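Local coordinates for protein lovastatin nonaketide synthase, polyketide synthase component (Aspergillus terreus, PDB 7CPX) that builds, together with its partner LovC, the nonaketide dihydromonacolin L from malonyl-CoA, using NADPH and S-adenosyl-L-methionine, on the pathway to lovastatin, at residues R1143-A1148 and V2361-L2366; G2166-S2171 and Y2337-V2342. The protein carries 2 engineered substitutions. All blocks are in the same frame, centred on the assembly; numbering follows the deposited sequence.

Contact 1: residues R1143-A1148 and V2361-L2366; sequences RADLRA and VEEHEL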
ATOM      1  N   ARG A1143      37.864  17.844  14.987  1.00 91.34           N
ATOM      2  CA  ARG A1143      36.881  17.942  16.059  1.00 91.34           C
ATOM      3  C   ARG A1143      37.424  18.735  17.238  1.00 91.34           C
ATOM      4  O   ARG A1143      38.622  18.711  17.523  1.00 91.34           O
ATOM      5  CB  ARG A1143      36.457  16.557  16.557  1.00 91.34           C
ATOM      6  CG  ARG A1143      37.541  15.822  17.337  1.00 91.34           C
ATOM      7  CD  ARG A1143      37.004  14.574  17.997  1.00 91.34           C
ATOM      8  NE  ARG A1143      35.891  14.868  18.891  1.00 91.34           N
ATOM      9  CZ  ARG A1143      36.024  15.400  20.099  1.00 91.34           C
ATOM     10  NH1 ARG A1143      37.213  15.715  20.586  1.00 91.34           N
ATOM     11  NH2 ARG A1143      34.940  15.622  20.833  1.00 91.34           N
ATOM     12  N   ALA A1144      36.517  19.416  17.936  1.00 92.11           N
ATOM     13  CA  ALA A1144      36.835  20.080  19.193  1.00 92.11           C
ATOM     14  C   ALA A1144      35.566  20.709  19.747  1.00 92.11           C
ATOM     15  O   ALA A1144      34.592  20.926  19.022  1.00 92.11           O
ATOM     16  CB  ALA A1144      37.915  21.145  19.021  1.00 92.11           C
ATOM     17  N   ASP A1145      35.597  21.003  21.048  1.00 95.96           N
ATOM     18  CA  ASP A1145      34.508  21.711  21.717  1.00 95.96           C
ATOM     19  C   ASP A1145      33.168  21.032  21.455  1.00 95.96           C
ATOM     20  O   ASP A1145      32.160  21.682  21.173  1.00 95.96           O
ATOM     21  CB  ASP A1145      34.464  23.175  21.281  1.00 95.96           C
ATOM     22  CG  ASP A1145      35.756  23.910  21.576  1.00 95.96           C
ATOM     23  OD1 ASP A1145      36.673  23.294  22.158  1.00 95.96           O
ATOM     24  OD2 ASP A1145      35.855  25.104  21.223  1.00 95.96           O
ATOM     25  N   LEU A1146      33.158  19.704  21.550  1.00 92.14           N
ATOM     26  CA  LEU A1146      31.950  18.923  21.296  1.00 92.14           C
ATOM     27  C   LEU A1146      31.401  19.224  19.905  1.00 92.14           C
ATOM     28  O   LEU A1146      30.192  19.340  19.701  1.00 92.14           O
ATOM     29  CB  LEU A1146      30.892  19.188  22.369  1.00 92.14           C
ATOM     30  CG  LEU A1146      29.704  18.228  22.408  1.00 92.14           C
ATOM     31  CD1 LEU A1146      30.179  16.797  22.561  1.00 92.14           C
ATOM     32  CD2 LEU A1146      28.756  18.599  23.536  1.00 92.14           C
ATOM     33  N   ARG A1147      32.305  19.358  18.938  1.00 92.00           N
ATOM     34  CA  ARG A1147      31.932  19.738  17.587  1.00 92.00           C
ATOM     35  C   ARG A1147      32.910  19.106  16.612  1.00 92.00           C
ATOM     36  O   ARG A1147      34.026  18.728  16.979  1.00 92.00           O
ATOM     37  CB  ARG A1147      31.923  21.259  17.422  1.00 92.00           C
ATOM     38  CG  ARG A1147      30.592  21.828  16.989  1.00 92.00           C
ATOM     39  CD  ARG A1147      30.530  23.326  17.222  1.00 92.00           C
ATOM     40  NE  ARG A1147      30.187  23.649  18.602  1.00 92.00           N
ATOM     41  CZ  ARG A1147      29.833  24.856  19.024  1.00 92.00           C
ATOM     42  NH1 ARG A1147      29.765  25.885  18.197  1.00 92.00           N
ATOM     43  NH2 ARG A1147      29.537  25.032  20.307  1.00 92.00           N
ATOM     44  N   ALA A1148      32.480  18.996  15.358  1.00 87.22           N
ATOM     45  CA  ALA A1148      33.348  18.490  14.308  1.00 87.22           C
ATOM     46  C   ALA A1148      33.036  19.223  13.017  1.00 87.22           C
ATOM     47  O   ALA A1148      31.983  19.843  12.867  1.00 87.22           O
ATOM     48  CB  ALA A1148      33.196  16.976  14.119  1.00 87.22           C
ATOM     49  N   VAL A2361      41.516   9.169  28.449  1.00101.75           N
ATOM     50  CA  VAL A2361      40.630  10.098  29.138  1.00101.75           C
ATOM     51  C   VAL A2361      40.095  11.062  28.091  1.00101.75           C
ATOM     52  O   VAL A2361      40.863  11.803  27.466  1.00101.75           O
ATOM     53  CB  VAL A2361      41.351  10.845  30.267  1.00101.75           C
ATOM     54  CG1 VAL A2361      40.413  11.835  30.925  1.00101.75           C
ATOM     55  CG2 VAL A2361      41.888   9.862  31.288  1.00101.75           C
ATOM     56  N   GLU A2362      38.781  11.061  27.898  1.00100.79           N
ATOM     57  CA  GLU A2362      38.188  11.917  26.887  1.00100.79           C
ATOM     58  C   GLU A2362      38.218  13.373  27.340  1.00100.79           C
ATOM     59  O   GLU A2362      38.406  13.687  28.518  1.00100.79           O
ATOM     60  CB  GLU A2362      36.745  11.505  26.593  1.00100.79           C
ATOM     61  CG  GLU A2362      36.461  10.015  26.700  1.00100.79           C
ATOM     62  CD  GLU A2362      37.437   9.159  25.920  1.00100.79           C
ATOM     63  OE1 GLU A2362      38.656   9.247  26.180  1.00100.79           O
ATOM     64  OE2 GLU A2362      36.984   8.395  25.044  1.00100.79           O
ATOM     65  N   GLU A2363      38.032  14.271  26.372  1.00 99.06           N
ATOM     66  CA  GLU A2363      37.913  15.689  26.688  1.00 99.06           C
ATOM     67  C   GLU A2363      36.829  15.916  27.734  1.00 99.06           C
ATOM     68  O   GLU A2363      37.057  16.569  28.759  1.00 99.06           O
ATOM     69  CB  GLU A2363      37.611  16.471  25.408  1.00 99.06           C
ATOM     70  CG  GLU A2363      37.289  17.944  25.606  1.00 99.06           C
ATOM     71  CD  GLU A2363      36.940  18.633  24.301  1.00 99.06           C
ATOM     72  OE1 GLU A2363      37.347  18.125  23.235  1.00 99.06           O
ATOM     73  OE2 GLU A2363      36.252  19.674  24.339  1.00 99.06           O
ATOM     74  N   HIS A2364      35.643  15.358  27.497  1.00 96.49           N
ATOM     75  CA  HIS A2364      34.541  15.529  28.434  1.00 96.49           C
ATOM     76  C   HIS A2364      34.698  14.641  29.660  1.00 96.49           C
ATOM     77  O   HIS A2364      34.266  15.020  30.752  1.00 96.49           O
ATOM     78  CB  HIS A2364      33.221  15.249  27.722  1.00 96.49           C
ATOM     79  CG  HIS A2364      33.105  15.948  26.405  1.00 96.49           C
ATOM     80  ND1 HIS A2364      32.831  17.294  26.299  1.00 96.49           N
ATOM     81  CD2 HIS A2364      33.260  15.494  25.139  1.00 96.49           C
ATOM     82  CE1 HIS A2364      32.807  17.637  25.024  1.00 96.49           C
ATOM     83  NE2 HIS A2364      33.064  16.563  24.299  1.00 96.49           N
ATOM     84  N   GLU A2365      35.323  13.473  29.515  1.00 98.74           N
ATOM     85  CA  GLU A2365      35.673  12.697  30.699  1.00 98.74           C
ATOM     86  C   GLU A2365      36.737  13.410  31.520  1.00 98.74           C
ATOM     87  O   GLU A2365      36.730  13.328  32.753  1.00 98.74           O
ATOM     88  CB  GLU A2365      36.143  11.301  30.303  1.00 98.74           C
ATOM     89  CG  GLU A2365      35.011  10.348  29.971  1.00 98.74           C
ATOM     90  CD  GLU A2365      35.478   8.916  29.843  1.00 98.74           C
ATOM     91  OE1 GLU A2365      36.705   8.702  29.754  1.00 98.74           O
ATOM     92  OE2 GLU A2365      34.624   8.005  29.830  1.00 98.74           O
ATOM     93  N   LEU A2366      37.651  14.124  30.862  1.00 98.11           N
ATOM     94  CA  LEU A2366      38.587  14.964  31.599  1.00 98.11           C
ATOM     95  C   LEU A2366      37.855  16.089  32.316  1.00 98.11           C
ATOM     96  O   LEU A2366      38.207  16.452  33.444  1.00 98.11           O
ATOM     97  CB  LEU A2366      39.645  15.535  30.657  1.00 98.11           C
ATOM     98  CG  LEU A2366      40.569  16.586  31.275  1.00 98.11           C
ATOM     99  CD1 LEU A2366      41.273  16.037  32.501  1.00 98.11           C
ATOM    100  CD2 LEU A2366      41.581  17.058  30.257  1.00 98.11           C
TER

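Contact 2: residues G2166-S2171 and Y2337-V2342; sequences GDLGRS and YGVGFV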
ATOM      1  N   GLY A2166      45.835  25.586  25.722  1.00101.53           N
ATOM      2  CA  GLY A2166      45.738  24.700  24.586  1.00101.53           C
ATOM      3  C   GLY A2166      44.329  24.171  24.410  1.00101.53           C
ATOM      4  O   GLY A2166      43.361  24.661  24.993  1.00101.53           O
ATOM      5  N   ASP A2167      44.221  23.135  23.576  1.00101.54           N
ATOM      6  CA  ASP A2167      42.915  22.541  23.315  1.00101.54           C
ATOM      7  C   ASP A2167      42.298  22.000  24.598  1.00101.54           C
ATOM      8  O   ASP A2167      41.102  22.192  24.850  1.00101.54           O
ATOM      9  CB  ASP A2167      43.045  21.430  22.274  1.00101.54           C
ATOM     10  CG  ASP A2167      43.704  21.906  20.995  1.00101.54           C
ATOM     11  OD1 ASP A2167      44.224  23.041  20.978  1.00101.54           O
ATOM     12  OD2 ASP A2167      43.701  21.147  20.004  1.00101.54           O
ATOM     13  N   LEU A2168      43.100  21.330  25.424  1.00101.23           N
ATOM     14  CA  LEU A2168      42.591  20.796  26.683  1.00101.23           C
ATOM     15  C   LEU A2168      42.094  21.916  27.585  1.00101.23           C
ATOM     16  O   LEU A2168      40.980  21.856  28.119  1.00101.23           O
ATOM     17  CB  LEU A2168      43.688  19.985  27.375  1.00101.23           C
ATOM     18  CG  LEU A2168      43.405  19.430  28.772  1.00101.23           C
ATOM     19  CD1 LEU A2168      44.333  18.262  29.042  1.00101.23           C
ATOM     20  CD2 LEU A2168      43.572  20.487  29.855  1.00101.23           C
ATOM     21  N   GLY A2169      42.913  22.952  27.765  1.00 99.17           N
ATOM     22  CA  GLY A2169      42.521  24.044  28.636  1.00 99.17           C
ATOM     23  C   GLY A2169      41.324  24.809  28.110  1.00 99.17           C
ATOM     24  O   GLY A2169      40.446  25.212  28.876  1.00 99.17           O
ATOM     25  N   ARG A2170      41.277  25.031  26.797  1.00 99.99           N
ATOM     26  CA  ARG A2170      40.144  25.737  26.210  1.00 99.99           C
ATOM     27  C   ARG A2170      38.859  24.932  26.354  1.00 99.99           C
ATOM     28  O   ARG A2170      37.796  25.493  26.647  1.00 99.99           O
ATOM     29  CB  ARG A2170      40.435  26.047  24.745  1.00 99.99           C
ATOM     30  CG  ARG A2170      41.475  27.133  24.569  1.00 99.99           C
ATOM     31  CD  ARG A2170      41.759  27.400  23.109  1.00 99.99           C
ATOM     32  NE  ARG A2170      42.357  26.245  22.453  1.00 99.99           N
ATOM     33  CZ  ARG A2170      42.716  26.216  21.177  1.00 99.99           C
ATOM     34  NH1 ARG A2170      42.545  27.262  20.387  1.00 99.99           N
ATOM     35  NH2 ARG A2170      43.261  25.109  20.682  1.00 99.99           N
ATOM     36  N   SER A2171      38.936  23.615  26.153  1.00 98.68           N
ATOM     37  CA  SER A2171      37.767  22.771  26.370  1.00 98.68           C
ATOM     38  C   SER A2171      37.323  22.827  27.824  1.00 98.68           C
ATOM     39  O   SER A2171      36.124  22.918  28.116  1.00 98.68           O
ATOM     40  CB  SER A2171      38.078  21.332  25.964  1.00 98.68           C
ATOM     41  OG  SER A2171      39.186  20.830  26.689  1.00 98.68           O
ATOM     42  N   TYR A2337      43.280  11.879  24.739  1.00105.55           N
ATOM     43  CA  TYR A2337      43.347  11.765  23.290  1.00105.55           C
ATOM     44  C   TYR A2337      42.621  12.899  22.578  1.00105.55           C
ATOM     45  O   TYR A2337      43.132  13.435  21.590  1.00105.55           O
ATOM     46  CB  TYR A2337      42.763  10.424  22.847  1.00105.55           C
ATOM     47  CG  TYR A2337      43.655   9.245  23.143  1.00105.55           C
ATOM     48  CD1 TYR A2337      43.745   8.720  24.423  1.00105.55           C
ATOM     49  CD2 TYR A2337      44.407   8.652  22.140  1.00105.55           C
ATOM     50  CE1 TYR A2337      44.558   7.641  24.696  1.00105.55           C
ATOM     51  CE2 TYR A2337      45.223   7.573  22.404  1.00105.55           C
ATOM     52  CZ  TYR A2337      45.294   7.071  23.683  1.00105.55           C
ATOM     53  OH  TYR A2337      46.107   5.993  23.952  1.00105.55           O
ATOM     54  N   GLY A2338      41.437  13.275  23.062  1.00100.62           N
ATOM     55  CA  GLY A2338      40.671  14.307  22.388  1.00100.62           C
ATOM     56  C   GLY A2338      41.384  15.642  22.341  1.00100.62           C
ATOM     57  O   GLY A2338      41.265  16.380  21.359  1.00100.62           O
ATOM     58  N   VAL A2339      42.136  15.971  23.392  1.00101.21           N
ATOM     59  CA  VAL A2339      42.804  17.261  23.506  1.00101.21           C
ATOM     60  C   VAL A2339      44.070  17.083  24.330  1.00101.21           C
ATOM     61  O   VAL A2339      44.257  16.072  25.010  1.00101.21           O
ATOM     62  CB  VAL A2339      41.885  18.327  24.150  1.00101.21           C
ATOM     63  CG1 VAL A2339      40.785  18.734  23.188  1.00101.21           C
ATOM     64  CG2 VAL A2339      41.290  17.801  25.446  1.00101.21           C
ATOM     65  N   GLY A2340      44.943  18.076  24.264  1.00104.21           N
ATOM     66  CA  GLY A2340      46.182  18.081  25.012  1.00104.21           C
ATOM     67  C   GLY A2340      47.385  17.877  24.109  1.00104.21           C
ATOM     68  O   GLY A2340      47.284  17.814  22.881  1.00104.21           O
ATOM     69  N   PHE A2341      48.552  17.770  24.751  1.00107.94           N
ATOM     70  CA  PHE A2341      49.786  17.571  23.999  1.00107.94           C
ATOM     71  C   PHE A2341      49.743  16.278  23.200  1.00107.94           C
ATOM     72  O   PHE A2341      50.342  16.193  22.123  1.00107.94           O
ATOM     73  CB  PHE A2341      50.988  17.572  24.945  1.00107.94           C
ATOM     74  CG  PHE A2341      51.075  16.355  25.823  1.00107.94           C
ATOM     75  CD1 PHE A2341      50.444  16.325  27.052  1.00107.94           C
ATOM     76  CD2 PHE A2341      51.795  15.244  25.419  1.00107.94           C
ATOM     77  CE1 PHE A2341      50.527  15.211  27.863  1.00107.94           C
ATOM     78  CE2 PHE A2341      51.879  14.125  26.224  1.00107.94           C
ATOM     79  CZ  PHE A2341      51.244  14.109  27.447  1.00107.94           C
ATOM     80  N   VAL A2342      49.036  15.265  23.706  1.00109.19           N
ATOM     81  CA  VAL A2342      48.914  14.006  22.981  1.00109.19           C
ATOM     82  C   VAL A2342      48.274  14.231  21.621  1.00109.19           C
ATOM     83  O   VAL A2342      48.571  13.512  20.658  1.00109.19           O
ATOM     84  CB  VAL A2342      48.109  12.991  23.816  1.00109.19           C
ATOM     85  CG1 VAL A2342      47.858  11.724  23.016  1.00109.19           C
ATOM     86  CG2 VAL A2342      48.841  12.677  25.109  1.00109.19           C
TER

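Contact 1: residues R1143-A1148 and V2361-L2366
Asp1145 and Leu1146, at the turn of a hairpin, face Glu2363 and His2364 at the start of a helix. The backbones stay well apart. The CA atoms of Leu1146 and His2364, one of the two nearest pairs, are 8.3 Å from each other. Residues 1143-1148 are the turn end of the antiparallel hairpin of strands 1140-1144 and 1147-1152. Ala1144 and Arg1147 exchange backbone hydrogen bonds, one of them weak, and Asp1145 and Leu1146 make the turn with positive phi angles. Glu2362 is the N-cap of helix 2363-2385. Side chains from the first turn of that helix bridge the distance.

Glu2363 reaches across extended, with CG anti to the backbone N (chi1 173°). Its OE1 forms a long salt bridge with Arg1143 NH1, at 3.6 Å. The carboxylate comes to the edge of the guanidinium, and the two planes are 66° apart. Arg1143 NH2 is held from elsewhere by the carbonyl O of Ala1183. Glu2363 OE2 also lies 4.2 Å from Asp1145 OD1. Asp1145 OD2 bonds weakly to Trp2197, and Arg2174, which touches Asp1145, may moderate the like charges.

His2364 meets Leu1146 at about a right angle. CD1 of Leu1146 is 3.4 Å from His2364 NE2, approaching the ring obliquely, and Leu1146 CB is 3.6 Å from CE1. The carboxyl carbon of Glu2363 lies above one face of the same imidazole, offset toward the rim.

The contact is an interface between domains of the megasynthase. A hairpin turn of the predicted C-terminal hotdog fold of the dehydratase meets the start of a ketoreductase helix through one ion pair and a leucine-histidine contact.

Contact 2: residues G2166-S2171 and Y2337-V2342
Val2339 packs against the first turn of helix 2167-2178, and its two methyls rest on neighbouring residues of that turn. Its CG1 is anti to the carbonyl carbon (chi1 -72°) and meets Asp2167 CB at 3.6 Å. The other methyl, CG2, lies 3.5 Å from Leu2168 CA and also touches Leu2168 CB. Between them, Val2339 CB sits 3.5 Å from the backbone N of Leu2168. The CA atoms of Leu2168 and Val2339 are 4.8 Å apart.

Leu2168 has its CG anti to the backbone N (chi1 175°). It touches the loop mainly through CB, which is 3.8 Å from Val2339 CG2 and 3.9 Å from the backbone N of Gly2340. Gly2340 is the N-cap of the short helix 2341-2344 and has a positive phi.

Ser2171, one turn along the helix, adds a lighter contact, with OG 3.9 Å from Val2339 CG2. Its hydroxyl donates back to the carbonyl O of Leu2168, from a direction tilted 33° out of the carbonyl plane. The same OG has a weak hydrogen bond with His2367 NE2. Asp2167 OD1 is placed doubtfully close to Arg2170 NH2 within the helix, and its OD2 bonds weakly to Asn1113 of the dehydratase.

Leu2168, Gly2340 and Phe2341 all belong to the NADP pocket seen in this structure. The contact joins two parts of the protein that contribute residues to the pocket: the helix after the glycine-rich turn of the ketoreductase's Rossmann fold, and the loop that follows strand 2335-2336. This is the nucleotide-binding site of a short-chain dehydrogenase type reductase.

Overall arrangement
From the N terminus, the chain first passes the ketosynthase and acyltransferase regions, then reaches the dehydratase hairpin at 1143-1148. It runs on through the methyltransferase into the ketoreductase and returns at 2361-2366, where contact 1 closes a loop of 1212 residues. Contact 2 closes a much shorter loop of 165 residues, between 2166-2171 and 2337-2342, nested inside the first. Contact 1 links two domains, whereas contact 2 lies within the ketoreductase. Their centres are about 8 Å apart. They join directly at the start of helix 2363-2385: Leu2366 touches Leu2168, and Glu2363 packs on both Ser2171 and Val2339. The dehydratase hairpin is thus connected to one side of the cofactor-binding fold.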